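Local structure of natterin-like protein (Lethenteron camtschaticum, 5ZU4) at residues S71-K76 with T96-E101; S121-G126 with N144-S149; Q184-E189 with V254-H259; K196-S201 with A216-V221; K246-T251 with Y304-A309. The protein probably forms membrane pores of the aerolysin type, coupling a jacalin-like lectin head that may bind sugars to an elongated beta-strand module. All blocks are in the same frame, centred on the assembly; numbering follows the deposited sequence.

Contact 1. Residues S71-K76 with T96-E101; sequences SGEFIK and TSRSRE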
# COMPACT_ATOMS: atom_id res chain seq x y z
N SER B 71 -15.59 -10.03 8.39
CA SER B 71 -15.12 -8.72 7.94
C SER B 71 -15.27 -8.63 6.43
O SER B 71 -14.71 -9.45 5.71
CB SER B 71 -13.63 -8.56 8.29
OG SER B 71 -13.44 -8.49 9.69
N GLY B 72 -16.04 -7.65 5.95
CA GLY B 72 -16.24 -7.46 4.50
C GLY B 72 -17.34 -8.30 3.86
O GLY B 72 -17.55 -8.24 2.65
N GLU B 73 -18.06 -9.06 4.67
CA GLU B 73 -19.20 -9.84 4.20
C GLU B 73 -20.45 -8.98 4.43
O GLU B 73 -20.66 -8.48 5.52
CB GLU B 73 -19.29 -11.14 5.00
CG GLU B 73 -20.39 -12.10 4.58
CD GLU B 73 -20.42 -13.39 5.40
OE1 GLU B 73 -19.80 -13.42 6.50
OE2 GLU B 73 -21.07 -14.36 4.94
N PHE B 74 -21.30 -8.86 3.42
CA PHE B 74 -22.53 -8.10 3.56
C PHE B 74 -23.71 -8.94 3.16
O PHE B 74 -23.54 -10.08 2.81
CB PHE B 74 -22.45 -6.78 2.77
CG PHE B 74 -22.13 -6.95 1.31
CD1 PHE B 74 -20.83 -7.20 0.89
CD2 PHE B 74 -23.15 -6.85 0.36
CE1 PHE B 74 -20.55 -7.38 -0.46
CE2 PHE B 74 -22.87 -7.00 -0.99
CZ PHE B 74 -21.58 -7.28 -1.40
N ILE B 75 -24.92 -8.38 3.24
CA ILE B 75 -26.15 -9.12 2.93
C ILE B 75 -26.52 -8.96 1.45
O ILE B 75 -26.66 -7.83 0.94
CB ILE B 75 -27.31 -8.70 3.86
CG1 ILE B 75 -27.02 -9.18 5.28
CG2 ILE B 75 -28.63 -9.31 3.39
CD1 ILE B 75 -27.86 -8.48 6.33
N LYS B 76 -26.67 -10.10 0.77
CA LYS B 76 -27.10 -10.15 -0.62
C LYS B 76 -28.62 -10.09 -0.76
O LYS B 76 -29.14 -9.54 -1.75
CB LYS B 76 -26.62 -11.44 -1.25
CG LYS B 76 -27.00 -11.64 -2.71
CD LYS B 76 -26.08 -12.67 -3.38
CE LYS B 76 -26.31 -14.09 -2.88
NZ LYS B 76 -25.31 -15.07 -3.41
N THR B 96 -25.66 -14.06 2.41
CA THR B 96 -24.60 -13.06 2.36
C THR B 96 -23.92 -12.95 1.00
O THR B 96 -24.15 -13.73 0.08
CB THR B 96 -23.53 -13.34 3.40
OG1 THR B 96 -22.72 -14.45 2.99
CG2 THR B 96 -24.16 -13.61 4.76
N SER B 97 -23.08 -11.93 0.89
CA SER B 97 -22.15 -11.74 -0.22
C SER B 97 -21.18 -12.94 -0.45
O SER B 97 -20.63 -13.08 -1.52
CB SER B 97 -21.34 -10.44 0.03
OG SER B 97 -20.63 -10.45 1.28
N ARG B 98 -20.99 -13.77 0.56
CA ARG B 98 -20.19 -15.00 0.46
C ARG B 98 -21.06 -16.26 0.39
O ARG B 98 -20.58 -17.34 0.67
CB ARG B 98 -19.25 -15.14 1.67
CG ARG B 98 -18.52 -13.87 2.11
CD ARG B 98 -17.12 -13.73 1.54
NE ARG B 98 -16.47 -12.46 1.94
CZ ARG B 98 -15.86 -12.22 3.10
NH1 ARG B 98 -15.31 -11.02 3.32
NH2 ARG B 98 -15.80 -13.14 4.07
N SER B 99 -22.34 -16.11 0.02
CA SER B 99 -23.27 -17.24 -0.11
C SER B 99 -23.53 -18.05 1.16
O SER B 99 -24.03 -19.16 1.08
CB SER B 99 -22.80 -18.16 -1.24
OG SER B 99 -22.73 -17.44 -2.46
N ARG B 100 -23.21 -17.50 2.34
CA ARG B 100 -23.53 -18.14 3.61
C ARG B 100 -24.98 -17.81 3.93
O ARG B 100 -25.46 -16.73 3.60
CB ARG B 100 -22.61 -17.67 4.74
CG ARG B 100 -21.14 -18.10 4.60
CD ARG B 100 -20.43 -18.19 5.95
NE ARG B 100 -20.50 -16.94 6.72
CZ ARG B 100 -20.18 -16.80 8.01
NH1 ARG B 100 -19.75 -17.83 8.73
NH2 ARG B 100 -20.26 -15.60 8.59
N GLU B 101 -25.66 -18.75 4.58
CA GLU B 101 -27.11 -18.69 4.74
C GLU B 101 -27.48 -18.73 6.23
O GLU B 101 -26.79 -19.36 7.06
CB GLU B 101 -27.74 -19.84 3.95
CG GLU B 101 -29.20 -19.62 3.59
CD GLU B 101 -29.76 -20.66 2.60
OE1 GLU B 101 -29.14 -20.91 1.52
OE2 GLU B 101 -30.86 -21.21 2.90
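Glu73 reaches Thr96 and Arg100 where two loops of the jacalin-like lectin domain close on each other: segment 71-76 leads into strand 75-82, and segment 96-101 makes a type I turn from Thr96 to Ser99 on the way to strand 101-105. Charged side chains supply the first set of contacts. Arg100 grips the carboxylate side-on, with NE in an almost straight bond (167°) to Glu73 OE2 and NH2 bound to Glu73 OE1 at 3.1 Å, each oxygen using its syn lone pair. Glu73 spans the gap because its chain is fully extended, CG lying opposite the backbone N (chi1 -177°). Arg100 NH2 also bonds Glu68 O, which helps fix the guanidinium. Arg98 lays its guanidinium over Glu73 CB and sends NH1 to Ser71 O at 2.9 Å, while its NH2 pairs with Glu70. Lys76 NZ forms a salt bridge with Glu170 of the second subunit.

Hydroxyls form the second set. Thr96 OG1 donates to the anti lone pair of Glu73 OE2 at 2.6 Å, and accepts from Arg98 N in an ST turn and from Arg100 N, so one oxygen ties the turn to the carboxylate. Ser97 answers Phe74 twice: its N donates to Phe74 O and its OG accepts from Phe74 N at 2.7 Å. The last contact is CH-pi, with Ser97 CB 3.4 Å from the centroid of the Phe74 ring and over its face.

Contact 2. Residues S121-G126 with N144-S149; sequences SGICLG and NAIKSS. With EDO (1,2-ethanediol), chain K.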
# COMPACT_ATOMS: atom_id res chain seq x y z
N SER B 121 -27.52 -1.30 -0.01
CA SER B 121 -26.11 -1.69 -0.12
C SER B 121 -25.82 -3.06 0.45
O SER B 121 -24.75 -3.59 0.22
CB SER B 121 -25.25 -0.68 0.65
OG SER B 121 -25.45 -0.79 2.06
N GLY B 122 -26.73 -3.60 1.26
CA GLY B 122 -26.47 -4.81 2.04
C GLY B 122 -25.72 -4.55 3.35
O GLY B 122 -25.43 -5.49 4.07
N ILE B 123 -25.38 -3.29 3.63
CA ILE B 123 -24.67 -2.95 4.84
C ILE B 123 -25.77 -2.53 5.82
O ILE B 123 -26.47 -1.51 5.60
CB ILE B 123 -23.64 -1.78 4.66
CG1 ILE B 123 -22.69 -1.98 3.47
CG2 ILE B 123 -22.83 -1.58 5.92
CD1 ILE B 123 -22.01 -3.31 3.46
N CYS B 124 -25.90 -3.30 6.91
CA CYS B 124 -26.98 -3.18 7.84
C CYS B 124 -26.56 -2.38 9.05
O CYS B 124 -25.54 -2.68 9.65
CB CYS B 124 -27.47 -4.58 8.26
SG CYS B 124 -28.80 -4.57 9.51
N LEU B 125 -27.37 -1.38 9.43
CA LEU B 125 -27.09 -0.54 10.62
C LEU B 125 -27.75 -1.04 11.91
O LEU B 125 -27.59 -0.45 12.99
CB LEU B 125 -27.53 0.90 10.37
CG LEU B 125 -26.74 1.66 9.30
CD1 LEU B 125 -27.50 2.91 8.86
CD2 LEU B 125 -25.37 2.04 9.83
N GLY B 126 -28.51 -2.13 11.79
CA GLY B 126 -29.18 -2.75 12.91
C GLY B 126 -30.63 -3.03 12.62
O GLY B 126 -30.99 -3.29 11.47
N ASN B 144 -28.73 2.59 1.88
CA ASN B 144 -28.93 2.48 0.45
C ASN B 144 -27.62 2.41 -0.31
O ASN B 144 -26.57 2.68 0.24
CB ASN B 144 -29.77 3.66 -0.02
CG ASN B 144 -31.25 3.44 0.23
OD1 ASN B 144 -31.75 2.33 0.07
ND2 ASN B 144 -31.95 4.47 0.60
N ALA B 145 -27.69 2.00 -1.57
CA ALA B 145 -26.53 1.78 -2.40
C ALA B 145 -25.60 2.97 -2.30
O ALA B 145 -26.02 4.13 -2.47
CB ALA B 145 -26.95 1.57 -3.84
N ILE B 146 -24.34 2.66 -2.04
CA ILE B 146 -23.32 3.65 -1.76
C ILE B 146 -22.55 4.05 -3.01
O ILE B 146 -22.15 3.21 -3.78
CB ILE B 146 -22.35 3.10 -0.70
CG1 ILE B 146 -23.12 2.85 0.59
CG2 ILE B 146 -21.16 4.04 -0.46
CD1 ILE B 146 -22.37 2.00 1.59
N LYS B 147 -22.32 5.34 -3.16
CA LYS B 147 -21.45 5.86 -4.19
C LYS B 147 -20.05 6.13 -3.62
O LYS B 147 -19.05 5.83 -4.28
CB LYS B 147 -22.06 7.13 -4.82
CG LYS B 147 -21.24 7.73 -5.94
CD LYS B 147 -22.00 8.81 -6.71
CE LYS B 147 -22.07 10.14 -5.95
NZ LYS B 147 -23.49 10.60 -5.81
N SER B 148 -19.95 6.71 -2.43
CA SER B 148 -18.64 7.01 -1.88
C SER B 148 -18.63 7.03 -0.38
O SER B 148 -19.66 7.25 0.27
CB SER B 148 -18.14 8.34 -2.41
OG SER B 148 -18.90 9.43 -1.86
N SER B 149 -17.43 6.81 0.16
CA SER B 149 -17.16 6.79 1.57
C SER B 149 -15.88 7.56 1.81
O SER B 149 -14.81 6.98 1.65
CB SER B 149 -16.94 5.36 2.00
OG SER B 149 -18.14 4.66 1.98
C1 EDO K . -23.19 -6.47 7.53
O1 EDO K . -24.41 -6.09 6.84
C2 EDO K . -21.94 -5.73 7.02
O2 EDO K . -21.12 -5.28 8.12
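The beta hairpin of strands 123-131 and 135-155 carries the chain from the jacalin-like lectin part into the aerolysin-type part, and near its open end Ser121 lies beside Ala145, the CA atoms 4.2 Å apart. The touching is done by Ser121 CB and the Ile146 side chain. Ser121 CB rests against the carbonyl of Asn144, 3.6 Å from its O, and it also meets the delta methyl of Ile146, CB to CD1 4.0 Å. Ile146 sends CG1 opposite its carbonyl carbon (chi1 -63°), which leads CD1 toward Ser121 and then more loosely toward Ile123, with CG1 of Ile123 4.4 Å from CD1 of Ile146.

The Ser121 hydroxyl is turned back into its own segment. OG accepts from Ile123 N at 3.0 Å, an ST turn, and is also bonded to Ile143 O, so this buried polar group is occupied without help from 144-149. Gly122, with its positive phi, lets the chain make this bend. Next along the segment a 1,2-ethanediol, probably from the crystallisation liquor, bridges two backbone groups: its O1 donates to Gly122 O at 3.0 Å and accepts from Cys124 N at 3.2 Å. Ile146 N is bonded to Ser191 OG of the second subunit. With Ser121 OG and Ile146 N bonded elsewhere, the segments meet by van der Waals contact, and backbone bonds of Ser121 and Ile123 to Ile143 probably help to set their alignment.

Contact 3. Residues Q184-E189 with V254-H259; sequences QSYTFE and VTVPTH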
# COMPACT_ATOMS: atom_id res chain seq x y z
N GLN B 184 40.08 25.98 -5.44
CA GLN B 184 39.42 24.89 -6.18
C GLN B 184 37.94 24.88 -5.95
O GLN B 184 37.45 25.35 -4.90
CB GLN B 184 39.98 23.56 -5.75
CG GLN B 184 41.38 23.32 -6.27
CD GLN B 184 42.05 22.13 -5.63
OE1 GLN B 184 41.62 21.63 -4.59
NE2 GLN B 184 43.11 21.67 -6.26
N SER B 185 37.23 24.33 -6.92
CA SER B 185 35.77 24.23 -6.86
C SER B 185 35.32 22.83 -7.27
O SER B 185 35.70 22.38 -8.34
CB SER B 185 35.10 25.28 -7.77
OG SER B 185 33.87 25.72 -7.16
N TYR B 186 34.51 22.19 -6.44
CA TYR B 186 33.91 20.89 -6.78
C TYR B 186 32.41 20.96 -6.62
O TYR B 186 31.90 21.86 -5.99
CB TYR B 186 34.39 19.78 -5.82
CG TYR B 186 35.86 19.60 -5.75
CD1 TYR B 186 36.61 20.37 -4.90
CD2 TYR B 186 36.51 18.60 -6.51
CE1 TYR B 186 37.97 20.20 -4.80
CE2 TYR B 186 37.90 18.42 -6.42
CZ TYR B 186 38.62 19.23 -5.55
OH TYR B 186 39.98 19.15 -5.40
N THR B 187 31.72 19.96 -7.16
CA THR B 187 30.30 19.76 -6.92
C THR B 187 30.09 18.54 -5.98
O THR B 187 30.53 17.47 -6.29
CB THR B 187 29.58 19.55 -8.26
OG1 THR B 187 29.76 20.71 -9.06
CG2 THR B 187 28.11 19.31 -8.07
N PHE B 188 29.45 18.75 -4.85
CA PHE B 188 29.00 17.71 -3.96
C PHE B 188 27.61 17.30 -4.40
O PHE B 188 26.79 18.17 -4.72
CB PHE B 188 28.94 18.23 -2.52
CG PHE B 188 28.52 17.21 -1.52
CD1 PHE B 188 29.45 16.34 -0.94
CD2 PHE B 188 27.18 17.06 -1.18
CE1 PHE B 188 29.04 15.37 -0.01
CE2 PHE B 188 26.76 16.12 -0.26
CZ PHE B 188 27.70 15.25 0.32
N GLU B 189 27.35 15.99 -4.40
CA GLU B 189 26.03 15.40 -4.67
C GLU B 189 25.78 14.22 -3.71
O GLU B 189 26.70 13.49 -3.36
CB GLU B 189 25.99 14.81 -6.07
CG GLU B 189 26.04 15.79 -7.22
CD GLU B 189 26.20 15.11 -8.56
OE1 GLU B 189 26.41 13.86 -8.64
OE2 GLU B 189 26.17 15.85 -9.57
N VAL B 254 31.27 23.36 -3.87
CA VAL B 254 32.12 23.42 -2.72
C VAL B 254 33.38 24.13 -3.13
O VAL B 254 34.09 23.67 -4.03
CB VAL B 254 32.46 22.02 -2.21
CG1 VAL B 254 33.34 22.11 -0.96
CG2 VAL B 254 31.18 21.26 -1.92
N THR B 255 33.67 25.26 -2.49
CA THR B 255 34.91 25.95 -2.78
C THR B 255 35.93 25.64 -1.68
O THR B 255 35.64 25.62 -0.48
CB THR B 255 34.74 27.48 -3.08
OG1 THR B 255 35.03 28.23 -1.91
CG2 THR B 255 33.36 27.83 -3.63
N VAL B 256 37.13 25.32 -2.12
CA VAL B 256 38.17 24.82 -1.24
C VAL B 256 39.31 25.83 -1.30
O VAL B 256 39.98 25.92 -2.33
CB VAL B 256 38.63 23.41 -1.64
CG1 VAL B 256 39.61 22.84 -0.62
CG2 VAL B 256 37.42 22.50 -1.75
N PRO B 257 39.48 26.62 -0.24
CA PRO B 257 40.58 27.58 -0.16
C PRO B 257 41.96 26.96 -0.40
O PRO B 257 42.17 25.77 -0.18
CB PRO B 257 40.52 28.09 1.31
CG PRO B 257 39.17 27.76 1.82
CD PRO B 257 38.65 26.61 0.99
N THR B 258 42.89 27.79 -0.84
CA THR B 258 44.31 27.42 -1.00
C THR B 258 44.87 26.84 0.29
O THR B 258 44.69 27.43 1.34
CB THR B 258 45.18 28.65 -1.40
OG1 THR B 258 45.13 29.66 -0.37
CG2 THR B 258 44.69 29.26 -2.72
N HIS B 259 45.50 25.67 0.20
CA HIS B 259 46.15 24.96 1.35
C HIS B 259 45.21 24.61 2.47
O HIS B 259 45.57 24.67 3.67
CB HIS B 259 47.41 25.72 1.86
CG HIS B 259 48.42 25.93 0.79
ND1 HIS B 259 48.56 27.15 0.15
CD2 HIS B 259 49.22 25.06 0.15
CE1 HIS B 259 49.45 27.02 -0.82
NE2 HIS B 259 49.86 25.77 -0.84
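Tyr186 and Val254 form an antiparallel hydrogen-bonded pair, as do Gln184 and Val256, near the far end of the long strands 184-200 and 241-256 of the aerolysin-type module. The backbone ladder is tight: Val254 N reaches Tyr186 O at 2.7 Å, Val256 N reaches Gln184 O at 2.8 Å, and two return bonds complete both rings. Between them, at the non-hydrogen-bonded pair, Ser185 CA approaches Val254 O at 3.3 Å in a CA-H...O contact.

The packed face carries Gln184, Tyr186, Val254 and Val256. Val256 CG2 touches the edge of the Tyr186 ring, 3.9 Å from CE1, and Val254 CG2 lies against Phe188 CB at 3.8 Å. Strands 166-178 and 260-285 close over this side, Val262 reaching both valines and Tyr176 meeting the ring of Tyr186. Along the same face Tyr186 OH donates to Gln184 OE1 at 3.1 Å from above the amide carbonyl plane, away from either lone pair.

On the reverse face Ser185 and Thr255 are exposed and only brush past each other, OG to CG2 4.1 Å. The strands thus have a mostly apolar face, bearing the Gln184-Tyr186 polar pair, and an exposed hydroxyl face, while the four backbone bonds set the register.

Contact 4. Residues K196-S201 with A216-V221; sequences KKSSWS and AGIPEV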
# COMPACT_ATOMS: atom_id res chain seq x y z
N LYS B 196 8.00 7.42 3.23
CA LYS B 196 7.08 8.15 4.07
C LYS B 196 5.91 7.25 4.31
O LYS B 196 5.60 6.39 3.47
CB LYS B 196 6.60 9.43 3.38
CG LYS B 196 7.68 10.47 3.22
CD LYS B 196 7.48 11.34 1.99
CE LYS B 196 6.26 12.25 2.07
NZ LYS B 196 6.15 13.01 3.34
N LYS B 197 5.26 7.45 5.46
CA LYS B 197 4.10 6.66 5.84
C LYS B 197 3.09 7.54 6.55
O LYS B 197 3.45 8.51 7.19
CB LYS B 197 4.47 5.53 6.78
CG LYS B 197 5.42 4.51 6.18
CD LYS B 197 5.61 3.30 7.09
CE LYS B 197 6.69 2.38 6.55
NZ LYS B 197 6.77 1.11 7.34
N SER B 198 1.83 7.16 6.40
CA SER B 198 0.66 7.83 6.92
C SER B 198 -0.35 6.73 7.29
O SER B 198 -0.67 5.86 6.47
CB SER B 198 0.03 8.71 5.85
OG SER B 198 0.63 9.96 5.80
N SER B 199 -0.84 6.75 8.52
CA SER B 199 -1.87 5.84 8.96
C SER B 199 -2.88 6.61 9.80
O SER B 199 -2.50 7.25 10.75
CB SER B 199 -1.24 4.74 9.79
OG SER B 199 -2.25 3.97 10.43
N TRP B 200 -4.17 6.55 9.44
CA TRP B 200 -5.26 7.00 10.30
C TRP B 200 -5.97 5.79 10.91
O TRP B 200 -6.53 4.96 10.18
CB TRP B 200 -6.26 7.84 9.52
CG TRP B 200 -5.74 9.18 9.10
CD1 TRP B 200 -5.81 10.33 9.80
CD2 TRP B 200 -5.09 9.49 7.89
NE1 TRP B 200 -5.24 11.35 9.11
CE2 TRP B 200 -4.81 10.87 7.91
CE3 TRP B 200 -4.74 8.75 6.76
CZ2 TRP B 200 -4.17 11.52 6.86
CZ3 TRP B 200 -4.11 9.39 5.71
CH2 TRP B 200 -3.83 10.76 5.77
N SER B 201 -5.97 5.71 12.24
CA SER B 201 -6.67 4.61 12.91
C SER B 201 -8.16 4.68 12.58
O SER B 201 -8.74 5.77 12.42
CB SER B 201 -6.47 4.63 14.43
OG SER B 201 -7.10 5.77 15.00
N ALA B 216 -7.44 14.95 2.76
CA ALA B 216 -6.75 15.69 3.82
C ALA B 216 -5.30 15.93 3.44
O ALA B 216 -4.75 15.27 2.55
CB ALA B 216 -6.77 14.91 5.13
N GLY B 217 -4.69 16.88 4.13
CA GLY B 217 -3.24 17.03 4.07
C GLY B 217 -2.67 16.23 5.22
O GLY B 217 -3.35 16.00 6.23
N ILE B 218 -1.41 15.83 5.08
CA ILE B 218 -0.73 15.09 6.18
C ILE B 218 0.25 15.96 6.94
O ILE B 218 0.84 16.89 6.36
CB ILE B 218 0.01 13.81 5.70
CG1 ILE B 218 1.07 14.14 4.66
CG2 ILE B 218 -0.96 12.81 5.08
CD1 ILE B 218 2.34 13.37 4.88
N PRO B 219 0.48 15.65 8.22
CA PRO B 219 1.54 16.31 8.98
C PRO B 219 2.89 16.20 8.30
O PRO B 219 3.30 15.08 7.95
CB PRO B 219 1.55 15.53 10.28
CG PRO B 219 0.13 15.09 10.43
CD PRO B 219 -0.29 14.73 9.06
N GLU B 220 3.52 17.36 8.08
CA GLU B 220 4.89 17.47 7.63
C GLU B 220 5.71 18.26 8.67
O GLU B 220 5.16 18.83 9.62
CB GLU B 220 4.99 18.13 6.25
CG GLU B 220 4.21 17.48 5.10
CD GLU B 220 4.73 16.10 4.65
OE1 GLU B 220 4.28 15.64 3.57
OE2 GLU B 220 5.56 15.43 5.33
N VAL B 221 7.02 18.29 8.47
CA VAL B 221 7.92 19.04 9.35
C VAL B 221 8.62 20.22 8.62
O VAL B 221 9.22 20.05 7.58
CB VAL B 221 8.94 18.06 10.01
CG1 VAL B 221 10.20 18.76 10.47
CG2 VAL B 221 8.28 17.35 11.17
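Bends in both chains bring Lys196 onto Glu220. The lysine chain folds at chi3 (67°) and again at chi4, curling NZ back toward the other segment, and Glu220 turns at chi2 (-68°) to raise its carboxylate to meet it. The ammonium sits astride both oxygens, NZ lying 3.2 Å from Glu220 OE1, whose syn lone pair accepts the bond, and 3.2 Å from Glu220 OE2 in the salt bridge. Thr303 OG1 bonds OE2 as well and makes a weak bond to the lysine, so this hydroxyl probably helps to hold both groups in place.

The second meeting point is Ile218. Its CG1 is wedged between the backbone N and the carbonyl carbon (chi1 59°), and CG2 is left to point across at Ser198 and Trp200. These segments belong to different layers of the aerolysin-type beta module: strand 184-200 runs between strands 241-256 and 290-313, whereas 213-223 is laid alongside 135-155. Backbones stay apart, with Ser198 CA 7.4 Å from Ile218 CA, and side chains fill the interval. Ile218 CG2 approaches the six-membered ring of Trp200 obliquely, 3.6 Å from CH2, the two side chains crossing at about a right angle. Tyr299 and Tyr277 also pack on this indole, Tyr277 edge-to-face. Ser198 OG, bonded to Tyr299 OH, comes within 3.3 Å of the same Ile218 methyl, while Ile218 CD1 runs on toward Lys196 NZ at 4.1 Å.

Contact 5. Residues K246-T251 with Y304-A309; sequences KTETLT and YTKMTA. With EDO (1,2-ethanediol), chain M.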
# COMPACT_ATOMS: atom_id res chain seq x y z
N LYS B 246 10.35 7.63 -2.35
CA LYS B 246 10.89 8.84 -2.89
C LYS B 246 12.42 8.82 -2.75
O LYS B 246 12.98 8.16 -1.85
CB LYS B 246 10.31 10.03 -2.11
CG LYS B 246 9.89 11.20 -2.97
CD LYS B 246 8.64 11.88 -2.44
CE LYS B 246 8.93 12.74 -1.23
NZ LYS B 246 7.80 13.69 -1.00
N THR B 247 13.08 9.55 -3.63
CA THR B 247 14.50 9.75 -3.56
C THR B 247 14.76 11.21 -3.33
O THR B 247 14.50 12.04 -4.21
CB THR B 247 15.18 9.30 -4.85
OG1 THR B 247 14.80 7.94 -5.13
CG2 THR B 247 16.73 9.39 -4.70
N GLU B 248 15.31 11.53 -2.15
CA GLU B 248 15.76 12.87 -1.83
C GLU B 248 17.16 13.13 -2.37
O GLU B 248 18.00 12.24 -2.38
CB GLU B 248 15.77 13.09 -0.30
CG GLU B 248 14.40 13.21 0.34
CD GLU B 248 13.60 14.42 -0.15
OE1 GLU B 248 14.22 15.47 -0.40
OE2 GLU B 248 12.37 14.31 -0.30
N THR B 249 17.43 14.38 -2.72
CA THR B 249 18.72 14.75 -3.26
C THR B 249 19.20 16.07 -2.67
O THR B 249 18.45 16.86 -2.08
CB THR B 249 18.69 14.89 -4.81
OG1 THR B 249 17.83 15.96 -5.20
CG2 THR B 249 18.18 13.63 -5.49
N LEU B 250 20.50 16.30 -2.87
CA LEU B 250 21.18 17.47 -2.43
C LEU B 250 22.38 17.64 -3.30
O LEU B 250 23.10 16.71 -3.52
CB LEU B 250 21.61 17.37 -0.98
CG LEU B 250 22.21 18.65 -0.42
CD1 LEU B 250 21.16 19.77 -0.40
CD2 LEU B 250 22.74 18.40 0.97
N THR B 251 22.58 18.84 -3.81
CA THR B 251 23.79 19.16 -4.54
C THR B 251 24.12 20.64 -4.33
O THR B 251 23.22 21.50 -4.25
CB THR B 251 23.68 18.79 -6.02
OG1 THR B 251 24.93 19.01 -6.65
CG2 THR B 251 22.63 19.65 -6.77
N TYR B 304 10.23 12.94 6.66
CA TYR B 304 11.60 13.36 6.60
C TYR B 304 11.63 14.84 6.28
O TYR B 304 10.75 15.34 5.65
CB TYR B 304 12.36 12.60 5.53
CG TYR B 304 12.64 11.18 5.90
CD1 TYR B 304 11.68 10.20 5.72
CD2 TYR B 304 13.89 10.80 6.45
CE1 TYR B 304 11.92 8.90 6.08
CE2 TYR B 304 14.15 9.49 6.80
CZ TYR B 304 13.15 8.53 6.63
OH TYR B 304 13.38 7.19 6.97
N THR B 305 12.69 15.51 6.72
CA THR B 305 12.99 16.86 6.27
C THR B 305 13.69 16.71 4.92
O THR B 305 13.84 15.60 4.37
CB THR B 305 13.97 17.59 7.24
OG1 THR B 305 15.25 16.94 7.25
CG2 THR B 305 13.47 17.59 8.63
N LYS B 306 14.11 17.85 4.40
CA LYS B 306 15.01 17.90 3.24
C LYS B 306 16.41 17.61 3.71
O LYS B 306 16.73 17.74 4.88
CB LYS B 306 14.98 19.30 2.58
CG LYS B 306 13.60 19.75 2.08
CD LYS B 306 13.08 18.81 0.98
CE LYS B 306 11.67 19.22 0.54
NZ LYS B 306 10.98 18.10 -0.15
N MET B 307 17.26 17.22 2.78
CA MET B 307 18.63 16.91 3.10
C MET B 307 19.39 18.20 3.28
O MET B 307 19.15 19.14 2.55
CB MET B 307 19.27 16.13 1.94
CG MET B 307 18.85 14.68 1.92
SD MET B 307 19.45 13.82 0.49
CE MET B 307 21.19 13.79 0.70
N THR B 308 20.35 18.19 4.21
CA THR B 308 21.22 19.30 4.47
C THR B 308 22.65 18.83 4.53
O THR B 308 22.92 17.64 4.42
CB THR B 308 20.84 20.03 5.78
OG1 THR B 308 20.90 19.11 6.88
CG2 THR B 308 19.42 20.62 5.66
N ALA B 309 23.56 19.77 4.69
CA ALA B 309 24.96 19.44 4.83
C ALA B 309 25.72 20.46 5.66
O ALA B 309 25.41 21.64 5.67
CB ALA B 309 25.59 19.29 3.47
C1 EDO M . 24.38 23.50 1.70
O1 EDO M . 23.42 22.84 2.58
C2 EDO M . 25.87 23.34 2.07
O2 EDO M . 26.11 23.59 3.48
O HOH W 1 16.43 16.87 -0.32
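Met307 reaches across from segment 304-309 to Leu250 and Glu248 of strand 241-256, and its side chain can be followed atom by atom. CB starts against Leu250, 3.9 Å from that residue's CB. CG, placed opposite the carbonyl carbon (chi1 -77°), passes Glu248 CB at 4.1 Å. The sulfur then lies beside the strand backbone, SD 3.6 Å from Glu248 O, and a bend at chi3 (67°) swings the methyl back, so that CE returns to Leu250 CB at 4.0 Å. Leu250 extends the apolar patch to Ala309, its CD2 3.9 Å from Ala309 CB and close to the Thr308 carbonyl.

The touching parts, 248-250 and 306-309, run 34° apart in direction but do not pair by backbone bonds with each other. In this aerolysin-type module 246-251 is hydrogen-bonded to Ser190, Lys192 and Ile194 of strand 184-200, and 304-309 to Gly269 and Asn267 of strand 260-285. Met307 also packs on Ser190 and Ile268. A water joins the segments polar to polar, donating to Glu248 OE1 at 2.6 Å and to Thr249 O while accepting from Met307 N at 3.2 Å. Beside it the Glu248 carboxylate and the Lys306 ammonium stay beyond salt-bridge range, OE2 to NZ 4.0 Å. The chemistry is thus mixed: a thioether and leucine methyls fill the apolar side, a single water supplies the polar link, and the charge attraction is probably weak.

In the fold
Contacts 1 and 2 touch each other at the lectin end, where Ile75 N meets Gly122 O; the first is partly buried and rich in charged and hydroxyl bonds, the second buried and held by van der Waals contact. Contacts 3, 4 and 5 string along the elongated module: strand 184-200 serves contacts 3 and 4, strand 241-256 serves contacts 3 and 5, and Phe188 O bonds Thr251 OG1 where 3 and 5 meet. Contacts 3 and 4 are partly buried, but contact 3 has a true strand ladder across it, whereas contact 4 bridges layers through side chains. Contact 5, at the surface, recruits water. Centres of contacts 1 and 3 lie about 68 Å apart, on opposite sides of the chain's centre.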